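Side-chain contacts in extracellular haem-binding protein (Streptomyces reticuli, PDB 3FPW), which binds haem outside the cell and is reported to degrade it, forming an oligomer essential for interaction with its cognate two-component sensor kinase: residues H64-L67 against E68-T71; K144-P147 against G148-F151; L178-Q181 against Y182-G186. One frame throughout, in Å; residues are numbered along the deposited sequence.

Contact 1: H64-L67 against E68-T71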
loop_
_atom_site.group_PDB
_atom_site.type_symbol
_atom_site.label_atom_id
_atom_site.label_comp_id
_atom_site.label_asym_id
_atom_site.label_seq_id
_atom_site.Cartn_x
_atom_site.Cartn_y
_atom_site.Cartn_z
ATOM N N HIS A 64 9.076 7.886 -27.699
ATOM C CA HIS A 64 9.457 6.770 -26.818
ATOM C C HIS A 64 10.462 5.848 -27.465
ATOM O O HIS A 64 10.499 5.735 -28.697
ATOM C CB HIS A 64 8.209 5.939 -26.577
ATOM C CG HIS A 64 7.082 6.759 -26.065
ATOM N ND1 HIS A 64 6.893 6.979 -24.720
ATOM C CD2 HIS A 64 6.141 7.491 -26.711
ATOM C CE1 HIS A 64 5.854 7.783 -24.557
ATOM N NE2 HIS A 64 5.387 8.110 -25.751
ATOM N N LEU A 65 11.244 5.161 -26.639
ATOM C CA LEU A 65 11.942 3.967 -27.101
ATOM C C LEU A 65 10.895 2.925 -27.461
ATOM O O LEU A 65 9.866 2.770 -26.772
ATOM C CB LEU A 65 12.851 3.390 -26.007
ATOM C CG LEU A 65 14.016 4.206 -25.484
ATOM C CD1 LEU A 65 14.816 3.367 -24.500
ATOM C CD2 LEU A 65 14.883 4.649 -26.642
ATOM N N THR A 66 11.147 2.199 -28.551
ATOM C CA THR A 66 10.373 1.018 -28.842
ATOM C C THR A 66 10.712 -0.053 -27.818
ATOM O O THR A 66 11.791 -0.026 -27.201
ATOM C CB THR A 66 10.720 0.482 -30.242
ATOM O OG1 THR A 66 12.100 0.100 -30.288
ATOM C CG2 THR A 66 10.424 1.552 -31.328
ATOM N N LEU A 67 9.796 -0.994 -27.607
ATOM C CA LEU A 67 10.141 -2.158 -26.785
ATOM C C LEU A 67 11.429 -2.820 -27.270
ATOM O O LEU A 67 12.282 -3.191 -26.453
ATOM C CB LEU A 67 9.011 -3.176 -26.740
ATOM C CG LEU A 67 9.366 -4.414 -25.890
ATOM C CD1 LEU A 67 9.736 -4.056 -24.427
ATOM C CD2 LEU A 67 8.225 -5.403 -25.915
ATOM N N GLU A 68 11.579 -2.967 -28.585
ATOM C CA GLU A 68 12.799 -3.561 -29.139
ATOM C C GLU A 68 14.065 -2.829 -28.642
ATOM O O GLU A 68 15.043 -3.473 -28.213
ATOM C CB GLU A 68 12.732 -3.576 -30.679
ATOM C CG GLU A 68 13.996 -4.116 -31.344
ATOM C CD GLU A 68 13.968 -4.028 -32.872
ATOM O OE1 GLU A 68 14.806 -4.707 -33.503
ATOM O OE2 GLU A 68 13.135 -3.271 -33.445
ATOM N N ALA A 69 14.048 -1.494 -28.699
ATOM C CA ALA A 69 15.222 -0.706 -28.282
ATOM C C ALA A 69 15.427 -0.797 -26.776
ATOM O O ALA A 69 16.557 -0.970 -26.298
ATOM C CB ALA A 69 15.038 0.750 -28.673
ATOM N N ALA A 70 14.347 -0.690 -26.019
ATOM C CA ALA A 70 14.487 -0.789 -24.550
ATOM C C ALA A 70 15.033 -2.149 -24.120
ATOM O O ALA A 70 15.843 -2.259 -23.184
ATOM C CB ALA A 70 13.150 -0.533 -23.892
ATOM N N THR A 71 14.575 -3.195 -24.794
ATOM C CA THR A 71 15.062 -4.544 -24.519
ATOM C C THR A 71 16.537 -4.698 -24.868
ATOM O O THR A 71 17.305 -5.269 -24.094
ATOM C CB THR A 71 14.249 -5.581 -25.306
ATOM O OG1 THR A 71 12.870 -5.477 -24.918
ATOM C CG2 THR A 71 14.765 -7.006 -25.024
HETATM O O HOH W 1 13.230 -0.487 -32.638
#
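Thr66 turns its hydroxyl into the position between its own backbone N and carbonyl carbon (chi1 62°), where OG1 accepts the amide hydrogen of Ala69 N at 3.0 Å. Thr71 takes a different staggered position, OG1 opposite its carbonyl carbon (chi1 -60°), which aims the hydroxyl back along the helix at Leu67. The first bond makes Thr66 the N-cap of helix 67-83, just where strand 59-65 ends; a short hydroxyl side chain suits this place because it can reach forward to an amide of the first turn. Helical pairing starts at once, with Ala70 N donating to Thr66 O at 2.9 Å. At the next residue, Leu67 O takes two donors, Thr71 N and Thr71 OG1, both at 2.8 Å; the hydroxyl lies above the carbonyl plane. On the apolar side, Leu65 CD1 meets Ala70 CB at 4.3 Å, alanine being small enough to let the strand end lie close to the helix. Thr66 OG1 also donates to a water, which in turn donates a hydrogen bond to Glu68 OE2. The threonine hydroxyl therefore works as acceptor and donor together, giving a first-turn amide a side-chain acceptor and linking the cap to a carboxylate that would probably favour the positive end of the helix dipole.

Contact 2: K144-P147 against G148-F151; sequences KDIP and GTLF. With PO4 (phosphate ion), chain G.
Thr149 reaches back across a type II beta turn to Ile146, and its OG1 donates to Ile146 O at 2.6 Å, within the carbonyl plane. The hydroxyl stands between the threonine's own backbone N and carbonyl carbon (chi1 65°), which points it at the carbonyl of Ile146. The usual backbone bond of the turn, Thr149 N to Ile146 O, is weak at 3.4 Å, so the side chain supplies the firmer closure. Beside it the methyls Ile146 CG2 and Thr149 CG2 pack at 3.8 Å, and Lys144 lays CA against Phe151 CD1 at 3.8 Å; this is the tight part. Were Thr149 replaced by an alanine, Ile146 O would probably keep only the weak amide bond within the turn, and a gap would open beside the isoleucine methyl. Gly148 suits the third turn position because its phi is positive and a CB would clash with Pro147 O; Pro147 suits the second, where phi is -55°.

The other side is looser and more polar. Gly148 N donates to O1 of a phosphate, probably from the crystallisation liquor, at 2.8 Å; Arg118 also holds this ion. A water joins Lys144 O to Thr149 O, and the lysine side chain, about 4 Å from a bound iron(III) ion, leads away. The turn lies in the loop between helix 130-135 and strand 155-160, with Ile146, Thr149 and Phe151 packed on helix 112-126 through Trp126 and Thr122.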
loop_
_atom_site.group_PDB
_atom_site.type_symbol
_atom_site.label_atom_id
_atom_site.label_comp_id
_atom_site.label_asym_id
_atom_site.label_seq_id
_atom_site.Cartn_x
_atom_site.Cartn_y
_atom_site.Cartn_z
ATOM N N LYS A 144 14.744 13.755 -2.028
ATOM C CA LYS A 144 14.630 12.306 -1.904
ATOM C C LYS A 144 13.317 11.859 -1.247
ATOM O O LYS A 144 13.015 10.664 -1.186
ATOM C CB LYS A 144 15.841 11.724 -1.168
ATOM C CG LYS A 144 15.858 12.007 0.309
ATOM C CD LYS A 144 17.123 11.418 0.931
ATOM C CE LYS A 144 17.375 12.008 2.309
ATOM N NZ LYS A 144 16.213 11.827 3.222
ATOM N N ASP A 145 12.511 12.823 -0.809
ATOM C CA ASP A 145 11.199 12.520 -0.236
ATOM C C ASP A 145 10.113 12.428 -1.303
ATOM O O ASP A 145 8.975 12.042 -1.033
ATOM C CB ASP A 145 10.872 13.556 0.842
ATOM C CG ASP A 145 11.793 13.418 2.059
ATOM O OD1 ASP A 145 12.077 12.265 2.456
ATOM O OD2 ASP A 145 12.240 14.433 2.604
ATOM N N ILE A 146 10.477 12.768 -2.529
ATOM C CA ILE A 146 9.545 12.660 -3.642
ATOM C C ILE A 146 9.281 11.185 -3.920
ATOM O O ILE A 146 10.212 10.386 -4.077
ATOM C CB ILE A 146 10.104 13.369 -4.875
ATOM C CG1 ILE A 146 10.147 14.877 -4.636
ATOM C CG2 ILE A 146 9.299 13.019 -6.153
ATOM C CD1 ILE A 146 10.940 15.652 -5.683
ATOM N N PRO A 147 7.999 10.800 -3.951
ATOM C CA PRO A 147 7.615 9.411 -4.119
ATOM C C PRO A 147 8.208 8.776 -5.366
ATOM O O PRO A 147 8.297 9.415 -6.425
ATOM C CB PRO A 147 6.085 9.490 -4.234
ATOM C CG PRO A 147 5.757 10.618 -3.343
ATOM C CD PRO A 147 6.832 11.647 -3.667
ATOM N N GLY A 148 8.625 7.522 -5.218
ATOM C CA GLY A 148 9.035 6.694 -6.358
ATOM C C GLY A 148 10.490 6.878 -6.750
ATOM O O GLY A 148 10.989 6.208 -7.655
ATOM N N THR A 149 11.176 7.773 -6.048
ATOM C CA THR A 149 12.573 8.100 -6.375
ATOM C C THR A 149 13.643 7.323 -5.590
ATOM O O THR A 149 13.386 6.764 -4.516
ATOM C CB THR A 149 12.852 9.602 -6.217
ATOM O OG1 THR A 149 12.710 9.965 -4.842
ATOM C CG2 THR A 149 11.850 10.421 -7.070
ATOM N N LEU A 150 14.844 7.286 -6.148
ATOM C CA LEU A 150 16.000 6.726 -5.466
ATOM C C LEU A 150 17.218 7.470 -5.955
ATOM O O LEU A 150 17.640 7.302 -7.094
ATOM C CB LEU A 150 16.112 5.222 -5.742
ATOM C CG LEU A 150 17.296 4.555 -5.056
ATOM C CD1 LEU A 150 17.355 4.855 -3.571
ATOM C CD2 LEU A 150 17.229 3.026 -5.306
ATOM N N PHE A 151 17.768 8.317 -5.090
ATOM C CA PHE A 151 18.867 9.199 -5.458
ATOM C C PHE A 151 20.207 8.512 -5.162
ATOM O O PHE A 151 20.939 8.865 -4.229
ATOM C CB PHE A 151 18.730 10.493 -4.669
ATOM C CG PHE A 151 17.709 11.426 -5.245
ATOM C CD1 PHE A 151 16.347 11.203 -5.066
ATOM C CD2 PHE A 151 18.105 12.520 -6.007
ATOM C CE1 PHE A 151 15.396 12.069 -5.601
ATOM C CE2 PHE A 151 17.148 13.385 -6.553
ATOM C CZ PHE A 151 15.800 13.161 -6.360
HETATM P P PO4 G . 7.066 5.477 -2.532
HETATM O O1 PO4 G . 8.400 6.168 -2.728
HETATM O O2 PO4 G . 7.234 4.254 -1.657
HETATM O O3 PO4 G . 6.117 6.454 -1.874
HETATM O O4 PO4 G . 6.501 5.053 -3.869
HETATM O O HOH W 2 14.138 8.543 -2.312
#

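Contact 3: L178-Q181 against Y182-G186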
loop_
_atom_site.group_PDB
_atom_site.type_symbol
_atom_site.label_atom_id
_atom_site.label_comp_id
_atom_site.label_asym_id
_atom_site.label_seq_id
_atom_site.Cartn_x
_atom_site.Cartn_y
_atom_site.Cartn_z
ATOM N N LEU A 178 29.681 1.374 -10.069
ATOM C CA LEU A 178 29.718 0.224 -10.971
ATOM C C LEU A 178 28.340 0.009 -11.602
ATOM O O LEU A 178 28.250 -0.224 -12.800
ATOM C CB LEU A 178 30.164 -1.043 -10.251
ATOM C CG LEU A 178 31.664 -1.088 -10.000
ATOM C CD1 LEU A 178 31.914 -2.181 -8.984
ATOM C CD2 LEU A 178 32.361 -1.372 -11.323
ATOM N N ASP A 179 27.274 0.078 -10.806
ATOM C CA ASP A 179 25.921 -0.037 -11.379
ATOM C C ASP A 179 25.785 0.923 -12.554
ATOM O O ASP A 179 25.257 0.580 -13.626
ATOM C CB ASP A 179 24.835 0.370 -10.378
ATOM C CG ASP A 179 24.608 -0.640 -9.268
ATOM O OD1 ASP A 179 24.762 -1.859 -9.510
ATOM O OD2 ASP A 179 24.217 -0.207 -8.140
ATOM N N GLU A 180 26.228 2.156 -12.341
ATOM C CA GLU A 180 26.026 3.178 -13.359
ATOM C C GLU A 180 26.894 2.947 -14.594
ATOM O O GLU A 180 26.497 3.299 -15.701
ATOM C CB GLU A 180 26.191 4.587 -12.784
ATOM C CG GLU A 180 25.309 5.586 -13.492
ATOM C CD GLU A 180 25.285 6.920 -12.782
ATOM O OE1 GLU A 180 26.040 7.827 -13.195
ATOM O OE2 GLU A 180 24.527 7.047 -11.804
ATOM N N GLN A 181 28.076 2.354 -14.405
ATOM C CA GLN A 181 28.877 1.882 -15.538
ATOM C C GLN A 181 28.061 0.936 -16.411
ATOM O O GLN A 181 28.046 1.060 -17.635
ATOM C CB GLN A 181 30.131 1.165 -15.031
ATOM C CG GLN A 181 31.088 0.635 -16.099
ATOM C CD GLN A 181 32.372 0.060 -15.484
ATOM O OE1 GLN A 181 32.596 -1.149 -15.505
ATOM N NE2 GLN A 181 33.196 0.927 -14.913
ATOM N N TYR A 182 27.382 -0.020 -15.790
ATOM C CA TYR A 182 26.626 -0.985 -16.590
ATOM C C TYR A 182 25.387 -0.350 -17.225
ATOM O O TYR A 182 25.000 -0.711 -18.346
ATOM C CB TYR A 182 26.225 -2.186 -15.739
ATOM C CG TYR A 182 27.416 -2.848 -15.076
ATOM C CD1 TYR A 182 28.581 -3.083 -15.789
ATOM C CD2 TYR A 182 27.355 -3.264 -13.766
ATOM C CE1 TYR A 182 29.670 -3.686 -15.198
ATOM C CE2 TYR A 182 28.430 -3.867 -13.158
ATOM C CZ TYR A 182 29.590 -4.081 -13.886
ATOM O OH TYR A 182 30.684 -4.692 -13.301
ATOM N N ALA A 183 24.775 0.605 -16.530
ATOM C CA ALA A 183 23.656 1.357 -17.107
ATOM C C ALA A 183 24.119 2.096 -18.367
ATOM O O ALA A 183 23.457 2.068 -19.380
ATOM C CB ALA A 183 23.062 2.358 -16.089
ATOM N N ARG A 184 25.274 2.754 -18.287
ATOM C CA ARG A 184 25.820 3.445 -19.440
ATOM C C ARG A 184 26.141 2.481 -20.575
ATOM O O ARG A 184 26.011 2.843 -21.743
ATOM C CB ARG A 184 27.084 4.226 -19.058
ATOM C CG ARG A 184 26.816 5.481 -18.212
ATOM C CD ARG A 184 28.066 6.360 -18.151
ATOM N NE ARG A 184 29.228 5.641 -17.640
ATOM C CZ ARG A 184 29.533 5.549 -16.345
ATOM N NH1 ARG A 184 28.771 6.134 -15.439
ATOM N NH2 ARG A 184 30.619 4.887 -15.955
ATOM N N ALA A 185 26.592 1.271 -20.247
ATOM C CA ALA A 185 26.857 0.255 -21.265
ATOM C C ALA A 185 25.582 -0.153 -21.993
ATOM O O ALA A 185 25.594 -0.415 -23.196
ATOM C CB ALA A 185 27.519 -0.970 -20.633
ATOM N N GLY A 186 24.473 -0.207 -21.255
ATOM C CA GLY A 186 23.177 -0.456 -21.875
ATOM C C GLY A 186 22.737 0.689 -22.776
ATOM O O GLY A 186 22.325 0.474 -23.912
#
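Tyr182 swings its ring back over the preceding turn of helix 176-187, with CG opposite its carbonyl carbon (chi1 -55°), and one face of the ring covers Leu178 O. CD2 comes to 3.3 Å from that oxygen, which lies toward the rim of the ring. The same carbonyl accepts the helical bond from Tyr182 N, so one residue meets it with both amide and aromatic face. Leu178 CB adds an apolar touch on CE2 at 4.4 Å. Gln181 approaches obliquely with its extended chain, its amide plane almost perpendicular to the ring, and OE1 ends 3.9 Å from Tyr182 CE1. Tyrosine suits this place because its far end is polar: OH hydrogen-bonds to Asp84 and Arg86, while the ring packs on Ala80 and Ala81 of helix 67-83.

Arg184 also folds back, its chain bent at chi3 (-56°), and lays one face of its guanidinium over Glu180 O and Gln181 CA, with NH2 3.5 Å from that CA. Glu180 stretches away from the helix, and its OE1 meets the guanidinium edge in plane. The carboxylate stands nearly upright to the guanidinium, at 85°, and Glu180 OE1 to Arg184 NH1 is a long salt bridge of 3.9 Å.

Glu180 has firmer partners in Ser131 through OE1 and the backbone of Gly154 through OE2. Asp179, also buried, accepts from Ala173 N and forms a salt bridge with Lys119. The two acidic residues thus tie the helix to surrounding segments, and the arginine probably adds a weak electrostatic attraction to Glu180 while its flat group shields the backbone.

How the contacts relate
Along the chain the three contacts follow in series. Contact 1 joins strand 59-65 to helix 67-83, contact 2 lies in the loop before strand 155-160, and contact 3 belongs to helix 176-187. Contacts 1 and 2 sit on opposite sides of the chain's centre, their centres about 25 Å apart. Contacts 1 and 3 come nearer, about 6 Å between nearest atoms, and helix 67-83, which starts in contact 1, also packs against the helix of contact 3. Contacts 2 and 3 have centres about 20 Å apart. Other subunits touch contacts 1 and 2 but not contact 3, so the first two lie at interfaces of the octamer.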